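Local coordinates for subclass B1 metallo-beta-lactamase (Myroides odoratimimus, PDB 6T5L), which hydrolyses beta-lactam antibiotics, carbapenems among them, with a zinc-containing active site of the subclass B1 metallo-beta-lactamase type, at residues Ser73-Ile78 with Ile105-Asn110; Asn110-Thr115 with Phe132-Lys137. All blocks are in the same frame, centred on the assembly; numbering follows the deposited sequence.

Interaction 1: Ser73-Ile78 with Ile105-Asn110; sequences SSLELI and ITEFEN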
ATOM      1  N   SER A  73      15.124  -4.561   0.860  1.00 48.07           N
ATOM      2  CA  SER A  73      14.428  -3.591   0.021  1.00 50.23           C
ATOM      3  C   SER A  73      13.911  -2.429   0.867  1.00 47.07           C
ATOM      4  O   SER A  73      13.999  -1.244   0.464  1.00 42.67           O
ATOM      5  CB  SER A  73      13.249  -4.260  -0.709  1.00 52.11           C
ATOM      6  OG  SER A  73      13.706  -5.218  -1.663  1.00 63.02           O
ATOM      7  N   SER A  74      13.345  -2.774   2.034  1.00 42.67           N
ATOM      8  CA  SER A  74      12.841  -1.790   2.977  1.00 41.85           C
ATOM      9  C   SER A  74      13.961  -0.863   3.461  1.00 43.40           C
ATOM     10  O   SER A  74      13.769   0.358   3.547  1.00 39.06           O
ATOM     11  CB  SER A  74      12.185  -2.514   4.162  1.00 44.14           C
ATOM     12  OG  SER A  74      10.999  -3.202   3.793  1.00 45.86           O
ATOM     13  N   LEU A  75      15.142  -1.417   3.781  1.00 40.96           N
ATOM     14  CA  LEU A  75      16.266  -0.553   4.160  1.00 44.42           C
ATOM     15  C   LEU A  75      16.694   0.371   3.004  1.00 45.85           C
ATOM     16  O   LEU A  75      17.055   1.539   3.229  1.00 42.64           O
ATOM     17  CB  LEU A  75      17.461  -1.412   4.609  1.00 44.87           C
ATOM     18  CG  LEU A  75      18.760  -0.738   5.031  1.00 46.15           C
ATOM     19  CD1 LEU A  75      18.562   0.231   6.241  1.00 42.59           C
ATOM     20  CD2 LEU A  75      19.972  -1.772   5.395  1.00 47.33           C
ATOM     21  N   GLU A  76      16.711  -0.133   1.753  1.00 43.15           N
ATOM     22  CA  GLU A  76      16.974   0.784   0.643  1.00 44.43           C
ATOM     23  C   GLU A  76      15.951   1.914   0.611  1.00 42.36           C
ATOM     24  O   GLU A  76      16.313   3.063   0.395  1.00 42.79           O
ATOM     25  CB  GLU A  76      17.003   0.088  -0.720  1.00 43.97           C
ATOM     26  CG  GLU A  76      18.190  -0.892  -0.887  1.00 48.09           C
ATOM     27  CD  GLU A  76      18.363  -1.447  -2.310  1.00 51.52           C
ATOM     28  OE1 GLU A  76      18.003  -0.766  -3.303  1.00 46.99           O
ATOM     29  OE2 GLU A  76      18.830  -2.615  -2.413  1.00 55.62           O
ATOM     30  N   LEU A  77      14.677   1.621   0.853  1.00 43.38           N
ATOM     31  CA  LEU A  77      13.649   2.675   0.833  1.00 43.66           C
ATOM     32  C   LEU A  77      13.847   3.696   1.968  1.00 39.76           C
ATOM     33  O   LEU A  77      13.816   4.919   1.742  1.00 39.01           O
ATOM     34  CB  LEU A  77      12.278   2.035   0.935  1.00 43.27           C
ATOM     35  CG  LEU A  77      11.087   2.982   1.066  1.00 43.95           C
ATOM     36  CD1 LEU A  77      11.062   3.918  -0.090  1.00 46.38           C
ATOM     37  CD2 LEU A  77       9.813   2.253   1.077  1.00 44.32           C
ATOM     38  N   ILE A  78      14.072   3.212   3.184  1.00 38.65           N
ATOM     39  CA  ILE A  78      14.272   4.102   4.346  1.00 39.70           C
ATOM     40  C   ILE A  78      15.491   5.001   4.140  1.00 39.47           C
ATOM     41  O   ILE A  78      15.423   6.224   4.323  1.00 38.33           O
ATOM     42  CB  ILE A  78      14.396   3.263   5.631  1.00 40.03           C
ATOM     43  CG1 ILE A  78      13.055   2.570   5.918  1.00 37.13           C
ATOM     44  CG2 ILE A  78      14.856   4.146   6.802  1.00 39.77           C
ATOM     45  CD1 ILE A  78      13.108   1.388   6.919  1.00 38.78           C
ATOM     46  N   ILE A 105       8.790  -5.485   7.727  1.00 40.93           N
ATOM     47  CA  ILE A 105       8.340  -4.824   8.939  1.00 44.94           C
ATOM     48  C   ILE A 105       9.476  -4.682   9.958  1.00 46.31           C
ATOM     49  O   ILE A 105       9.609  -3.633  10.604  1.00 46.52           O
ATOM     50  CB  ILE A 105       7.125  -5.542   9.522  1.00 48.32           C
ATOM     51  CG1 ILE A 105       6.579  -4.814  10.777  1.00 49.23           C
ATOM     52  CG2 ILE A 105       7.489  -6.977   9.992  1.00 52.65           C
ATOM     53  CD1 ILE A 105       5.987  -3.424  10.540  1.00 45.35           C
ATOM     54  N   THR A 106      10.311  -5.710  10.114  1.00 48.54           N
ATOM     55  CA  THR A 106      11.412  -5.645  11.098  1.00 51.08           C
ATOM     56  C   THR A 106      12.308  -4.434  10.838  1.00 50.42           C
ATOM     57  O   THR A 106      12.787  -3.768  11.768  1.00 45.73           O
ATOM     58  CB  THR A 106      12.248  -6.929  11.053  1.00 54.93           C
ATOM     59  OG1 THR A 106      11.461  -8.092  11.446  1.00 58.81           O
ATOM     60  CG2 THR A 106      13.472  -6.818  12.000  1.00 56.95           C
ATOM     61  N   GLU A 107      12.555  -4.130   9.573  1.00 50.66           N
ATOM     62  CA  GLU A 107      13.488  -3.062   9.284  1.00 50.82           C
ATOM     63  C   GLU A 107      12.878  -1.714   9.647  1.00 46.35           C
ATOM     64  O   GLU A 107      13.562  -0.828  10.174  1.00 44.05           O
ATOM     65  CB  GLU A 107      13.886  -3.175   7.817  1.00 49.09           C
ATOM     66  CG  GLU A 107      15.011  -2.360   7.438  1.00 49.05           C
ATOM     67  CD  GLU A 107      16.302  -2.755   8.134  1.00 48.55           C
ATOM     68  OE1 GLU A 107      16.772  -3.880   8.009  1.00 51.62           O
ATOM     69  OE2 GLU A 107      16.803  -1.893   8.847  1.00 51.56           O
ATOM     70  N   PHE A 108      11.572  -1.569   9.425  1.00 44.07           N
ATOM     71  CA  PHE A 108      10.862  -0.352   9.825  1.00 42.61           C
ATOM     72  C   PHE A 108      10.822  -0.238  11.339  1.00 42.62           C
ATOM     73  O   PHE A 108      11.072   0.847  11.916  1.00 40.38           O
ATOM     74  CB  PHE A 108       9.423  -0.336   9.274  1.00 41.42           C
ATOM     75  CG  PHE A 108       9.331   0.097   7.838  1.00 40.09           C
ATOM     76  CD1 PHE A 108       9.685  -0.780   6.836  1.00 40.92           C
ATOM     77  CD2 PHE A 108       8.858   1.389   7.472  1.00 39.24           C
ATOM     78  CE1 PHE A 108       9.632  -0.390   5.495  1.00 43.83           C
ATOM     79  CE2 PHE A 108       8.824   1.770   6.092  1.00 38.44           C
ATOM     80  CZ  PHE A 108       9.191   0.910   5.143  1.00 40.52           C
ATOM     81  N   GLU A 109      10.521  -1.339  12.009  1.00 40.60           N
ATOM     82  CA  GLU A 109      10.462  -1.288  13.478  1.00 46.15           C
ATOM     83  C   GLU A 109      11.836  -0.923  14.078  1.00 44.91           C
ATOM     84  O   GLU A 109      11.914  -0.193  15.084  1.00 42.17           O
ATOM     85  CB  GLU A 109       9.947  -2.620  14.024  1.00 51.71           C
ATOM     86  CG  GLU A 109       8.513  -2.927  13.635  1.00 56.12           C
ATOM     87  CD  GLU A 109       7.970  -4.175  14.330  1.00 58.80           C
ATOM     88  OE1 GLU A 109       8.636  -5.213  14.243  1.00 60.73           O
ATOM     89  OE2 GLU A 109       6.881  -4.127  14.952  1.00 57.96           O
ATOM     90  N   ASN A 110      12.919  -1.350  13.427  1.00 44.98           N
ATOM     91  CA  ASN A 110      14.258  -1.062  13.911  1.00 46.23           C
ATOM     92  C   ASN A 110      14.662   0.374  13.691  1.00 45.63           C
ATOM     93  O   ASN A 110      15.600   0.840  14.349  1.00 45.66           O
ATOM     94  CB  ASN A 110      15.274  -1.958  13.248  1.00 47.81           C
ATOM     95  CG  ASN A 110      15.261  -3.372  13.834  1.00 50.94           C
ATOM     96  OD1 ASN A 110      14.519  -3.653  14.779  1.00 53.98           O
ATOM     97  ND2 ASN A 110      16.010  -4.273  13.228  1.00 49.94           N
TER
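I78 lays its terminal methyl over the F108 ring: CD1 stands 4.0 Å from the ring centroid and only 7° off the ring normal, a CH-pi contact near the middle of one face. At the rim, S74 OG lies in the ring plane, 3.6 Å from F108 CE1, while L77 CD2 approaches F108 CZ at 4.3 Å. A small serine suits this edge, since its CB also packs on CE1 and its hydroxyl is already hydrogen-bonded to the carbonyl of D70. With CG anti to the carbonyl carbon, beside the backbone N (chi1 -81°), F108 swings its ring toward helix 71-83. Nearer the surface, E107 and L75 pass each other at a slant. CG of E107 is anti to the backbone N, which sets it 3.9 Å from L75 CB; the bend at chi2 then turns the carboxylate along L75, OE2 reaching 3.8 Å from L75 CD1. This partly exposed margin suits a charged residue with an aliphatic stem. No hydrogen bond joins the segments, whose axes run 8.9 Å apart at 38°. F108 also touches L92 of strand 88-93, making this helix-helix packing beside an edge strand, part of the layered alpha-beta/beta-alpha metallo-beta-lactamase fold.

Interaction 2: Asn110-Thr115 with Phe132-Lys137; sequences NHNIQT and FSNPTK
The F132 ring is met obliquely by the methyl of T115, CG2 lying 4.0 Å from CE1, and T115 CG2 also touches the methyl of T136. Threonine suits this place: its methyl packs inward while OG1 joins the water network. In the second flat group, the Q114 amide, NE2 gives one N-H to P135 O (3.1 Å, 157°), meeting a lone pair in the carbonyl plane, and the other to T115 O at 3.0 Å. Glutamine suits the spot because its two N-H groups serve two carbonyls close to the amide plane, which should fix its rotation. The bend at chi2 (59°) folds the amide back to reach them. T115 O is gripped twice, since K137 N also donates to it, at 3.0 Å and almost straight (175°). The K137 side chain crosses that of Q114 at about a right angle. N134 ND2 offers N-H groups to two waters, one bridging to N112 OD1, the other to I113 O. N112, with positive phi, is the C-prime residue of a Schellman motif ending helix 105-110. The K137-T115 bond leads into the parallel sheet of 116-118 and 137-139, whose strands are connected by a beta-alpha-beta crossover through helix 119-127.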
ATOM      1  N   ASN A 110      12.919  -1.350  13.427  1.00 44.98           N
ATOM      2  CA  ASN A 110      14.258  -1.062  13.911  1.00 46.23           C
ATOM      3  C   ASN A 110      14.662   0.374  13.691  1.00 45.63           C
ATOM      4  O   ASN A 110      15.600   0.840  14.349  1.00 45.66           O
ATOM      5  CB  ASN A 110      15.274  -1.958  13.248  1.00 47.81           C
ATOM      6  CG  ASN A 110      15.261  -3.372  13.834  1.00 50.94           C
ATOM      7  OD1 ASN A 110      14.519  -3.653  14.779  1.00 53.98           O
ATOM      8  ND2 ASN A 110      16.010  -4.273  13.228  1.00 49.94           N
ATOM      9  N   HIS A 111      13.979   1.087  12.810  1.00 42.96           N
ATOM     10  CA  HIS A 111      14.151   2.524  12.736  1.00 38.34           C
ATOM     11  C   HIS A 111      13.097   3.258  13.564  1.00 41.28           C
ATOM     12  O   HIS A 111      12.923   4.458  13.384  1.00 40.71           O
ATOM     13  CB  HIS A 111      14.121   2.992  11.276  1.00 37.60           C
ATOM     14  CG  HIS A 111      15.312   2.542  10.480  1.00 38.80           C
ATOM     15  ND1 HIS A 111      15.495   1.234  10.095  1.00 39.08           N
ATOM     16  CD2 HIS A 111      16.389   3.224  10.011  1.00 37.94           C
ATOM     17  CE1 HIS A 111      16.647   1.115   9.456  1.00 41.05           C
ATOM     18  NE2 HIS A 111      17.202   2.314   9.376  1.00 39.51           N
ATOM     19  N   ASN A 112      12.387   2.563  14.452  1.00 43.21           N
ATOM     20  CA  ASN A 112      11.311   3.152  15.240  1.00 39.38           C
ATOM     21  C   ASN A 112      10.332   3.992  14.411  1.00 42.82           C
ATOM     22  O   ASN A 112       9.935   5.085  14.807  1.00 41.07           O
ATOM     23  CB  ASN A 112      11.911   3.957  16.360  1.00 39.19           C
ATOM     24  CG  ASN A 112      12.914   3.135  17.157  1.00 41.95           C
ATOM     25  OD1 ASN A 112      12.514   2.189  17.784  1.00 43.74           O
ATOM     26  ND2 ASN A 112      14.206   3.481  17.112  1.00 42.98           N
ATOM     27  N   ILE A 113       9.891   3.437  13.278  1.00 41.08           N
ATOM     28  CA  ILE A 113       8.782   3.995  12.503  1.00 38.75           C
ATOM     29  C   ILE A 113       7.480   3.439  13.048  1.00 38.56           C
ATOM     30  O   ILE A 113       7.255   2.226  13.032  1.00 41.77           O
ATOM     31  CB  ILE A 113       8.922   3.668  11.016  1.00 37.60           C
ATOM     32  CG1 ILE A 113      10.209   4.339  10.458  1.00 39.40           C
ATOM     33  CG2 ILE A 113       7.718   4.166  10.231  1.00 37.00           C
ATOM     34  CD1 ILE A 113      10.713   3.691   9.172  1.00 39.12           C
ATOM     35  N   GLN A 114       6.630   4.314  13.564  1.00 36.15           N
ATOM     36  CA  GLN A 114       5.338   3.878  14.081  1.00 36.17           C
ATOM     37  C   GLN A 114       4.522   3.150  13.007  1.00 38.43           C
ATOM     38  O   GLN A 114       4.356   3.634  11.885  1.00 36.23           O
ATOM     39  CB  GLN A 114       4.541   5.068  14.593  1.00 35.63           C
ATOM     40  CG  GLN A 114       3.247   4.679  15.265  1.00 37.72           C
ATOM     41  CD  GLN A 114       3.489   3.751  16.459  1.00 42.79           C
ATOM     42  OE1 GLN A 114       4.210   4.102  17.385  1.00 41.42           O
ATOM     43  NE2 GLN A 114       2.853   2.581  16.449  1.00 44.67           N
ATOM     44  N   THR A 115       4.028   1.971  13.367  1.00 36.25           N
ATOM     45  CA  THR A 115       3.090   1.212  12.561  1.00 39.40           C
ATOM     46  C   THR A 115       1.653   1.586  12.909  1.00 36.18           C
ATOM     47  O   THR A 115       1.293   1.647  14.089  1.00 42.29           O
ATOM     48  CB  THR A 115       3.296  -0.287  12.805  1.00 44.14           C
ATOM     49  OG1 THR A 115       4.633  -0.588  12.435  1.00 45.98           O
ATOM     50  CG2 THR A 115       2.366  -1.124  11.973  1.00 46.80           C
ATOM     51  N   PHE A 132       3.113  -8.067  15.465  1.00 62.07           N
ATOM     52  CA  PHE A 132       4.064  -6.961  15.468  1.00 63.26           C
ATOM     53  C   PHE A 132       4.852  -6.957  16.769  1.00 67.58           C
ATOM     54  O   PHE A 132       4.302  -7.194  17.846  1.00 68.57           O
ATOM     55  CB  PHE A 132       3.351  -5.626  15.280  1.00 57.20           C
ATOM     56  CG  PHE A 132       2.622  -5.556  13.972  1.00 59.26           C
ATOM     57  CD1 PHE A 132       3.265  -5.144  12.803  1.00 58.44           C
ATOM     58  CD2 PHE A 132       1.317  -6.015  13.887  1.00 61.34           C
ATOM     59  CE1 PHE A 132       2.583  -5.134  11.561  1.00 58.42           C
ATOM     60  CE2 PHE A 132       0.642  -6.010  12.659  1.00 61.71           C
ATOM     61  CZ  PHE A 132       1.282  -5.571  11.507  1.00 60.09           C
ATOM     62  N   SER A 133       6.149  -6.705  16.650  1.00 68.96           N
ATOM     63  CA  SER A 133       7.026  -6.670  17.815  1.00 72.87           C
ATOM     64  C   SER A 133       6.852  -5.376  18.606  1.00 67.31           C
ATOM     65  O   SER A 133       6.632  -5.414  19.825  1.00 68.71           O
ATOM     66  CB  SER A 133       8.476  -6.823  17.383  1.00 78.69           C
ATOM     67  OG  SER A 133       9.303  -6.212  18.342  1.00 84.54           O
ATOM     68  N   ASN A 134       6.953  -4.226  17.931  1.00 61.43           N
ATOM     69  CA  ASN A 134       6.697  -2.921  18.515  1.00 58.14           C
ATOM     70  C   ASN A 134       5.195  -2.693  18.675  1.00 52.67           C
ATOM     71  O   ASN A 134       4.416  -3.033  17.769  1.00 52.18           O
ATOM     72  CB  ASN A 134       7.281  -1.783  17.626  1.00 53.65           C
ATOM     73  CG  ASN A 134       8.747  -1.530  17.905  1.00 52.67           C
ATOM     74  OD1 ASN A 134       9.252  -2.052  18.864  1.00 55.99           O
ATOM     75  ND2 ASN A 134       9.412  -0.682  17.101  1.00 50.97           N
ATOM     76  N   PRO A 135       4.771  -2.031  19.760  1.00 50.93           N
ATOM     77  CA  PRO A 135       3.344  -1.685  19.906  1.00 48.37           C
ATOM     78  C   PRO A 135       2.833  -0.889  18.711  1.00 47.87           C
ATOM     79  O   PRO A 135       3.472   0.070  18.236  1.00 45.85           O
ATOM     80  CB  PRO A 135       3.312  -0.869  21.210  1.00 47.80           C
ATOM     81  CG  PRO A 135       4.420  -1.489  22.047  1.00 51.74           C
ATOM     82  CD  PRO A 135       5.529  -1.671  20.986  1.00 52.72           C
ATOM     83  N   THR A 136       1.668  -1.312  18.213  1.00 46.70           N
ATOM     84  CA  THR A 136       1.043  -0.660  17.074  1.00 44.04           C
ATOM     85  C   THR A 136       0.017   0.392  17.526  1.00 46.80           C
ATOM     86  O   THR A 136      -0.470   0.385  18.652  1.00 49.01           O
ATOM     87  CB  THR A 136       0.338  -1.720  16.196  1.00 47.94           C
ATOM     88  OG1 THR A 136      -0.588  -2.468  17.009  1.00 48.32           O
ATOM     89  CG2 THR A 136       1.352  -2.703  15.577  1.00 50.85           C
ATOM     90  N   LYS A 137      -0.309   1.298  16.617  1.00 46.52           N
ATOM     91  CA  LYS A 137      -1.460   2.183  16.762  1.00 48.84           C
ATOM     92  C   LYS A 137      -2.561   1.601  15.881  1.00 48.64           C
ATOM     93  O   LYS A 137      -2.342   1.376  14.688  1.00 45.41           O
ATOM     94  CB  LYS A 137      -1.102   3.633  16.394  1.00 47.61           C
ATOM     95  CG  LYS A 137      -0.608   4.349  17.671  1.00 56.59           C
ATOM     96  CD  LYS A 137       0.124   5.633  17.447  1.00 71.03           C
ATOM     97  CE  LYS A 137       0.115   6.440  18.737  1.00 82.38           C
ATOM     98  NZ  LYS A 137       1.142   7.502  18.801  1.00 85.81           N
TER
HETATM   99  O   HOH W   1      12.456  -0.452  17.504  1.00 55.37           O
HETATM  100  O   HOH W   2       7.745   0.790  15.384  1.00 41.32           O
HETATM  101  O   HOH W   3       5.536   1.789  18.791  1.00 54.83           O
HETATM  102  O   HOH W   4       5.256   0.288  15.645  1.00 44.39           O
HETATM  103  O   HOH W   5       5.097  -2.375  14.999  1.00 49.60           O

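Interaction 1 closes before interaction 2 opens along the chain, and N110 belongs to both; their centres lie 11 Å apart on the same side of the molecule. Helix 105-110 is the common element: one side packs on helix 71-83, while its C-terminal end passes into loop 110-115. The two contacts are tied directly, because F108 O probably accepts a hydrogen bond from I113 N and E109 OE2 one from N134 N. Contact thus runs from the buried helix pair outward to the hydrated loops before the small parallel sheet. The zinc ligands H96, H98 and D100 come just before helix 105-110 in the chain, and H161, C180 and H221 after loop 132-137.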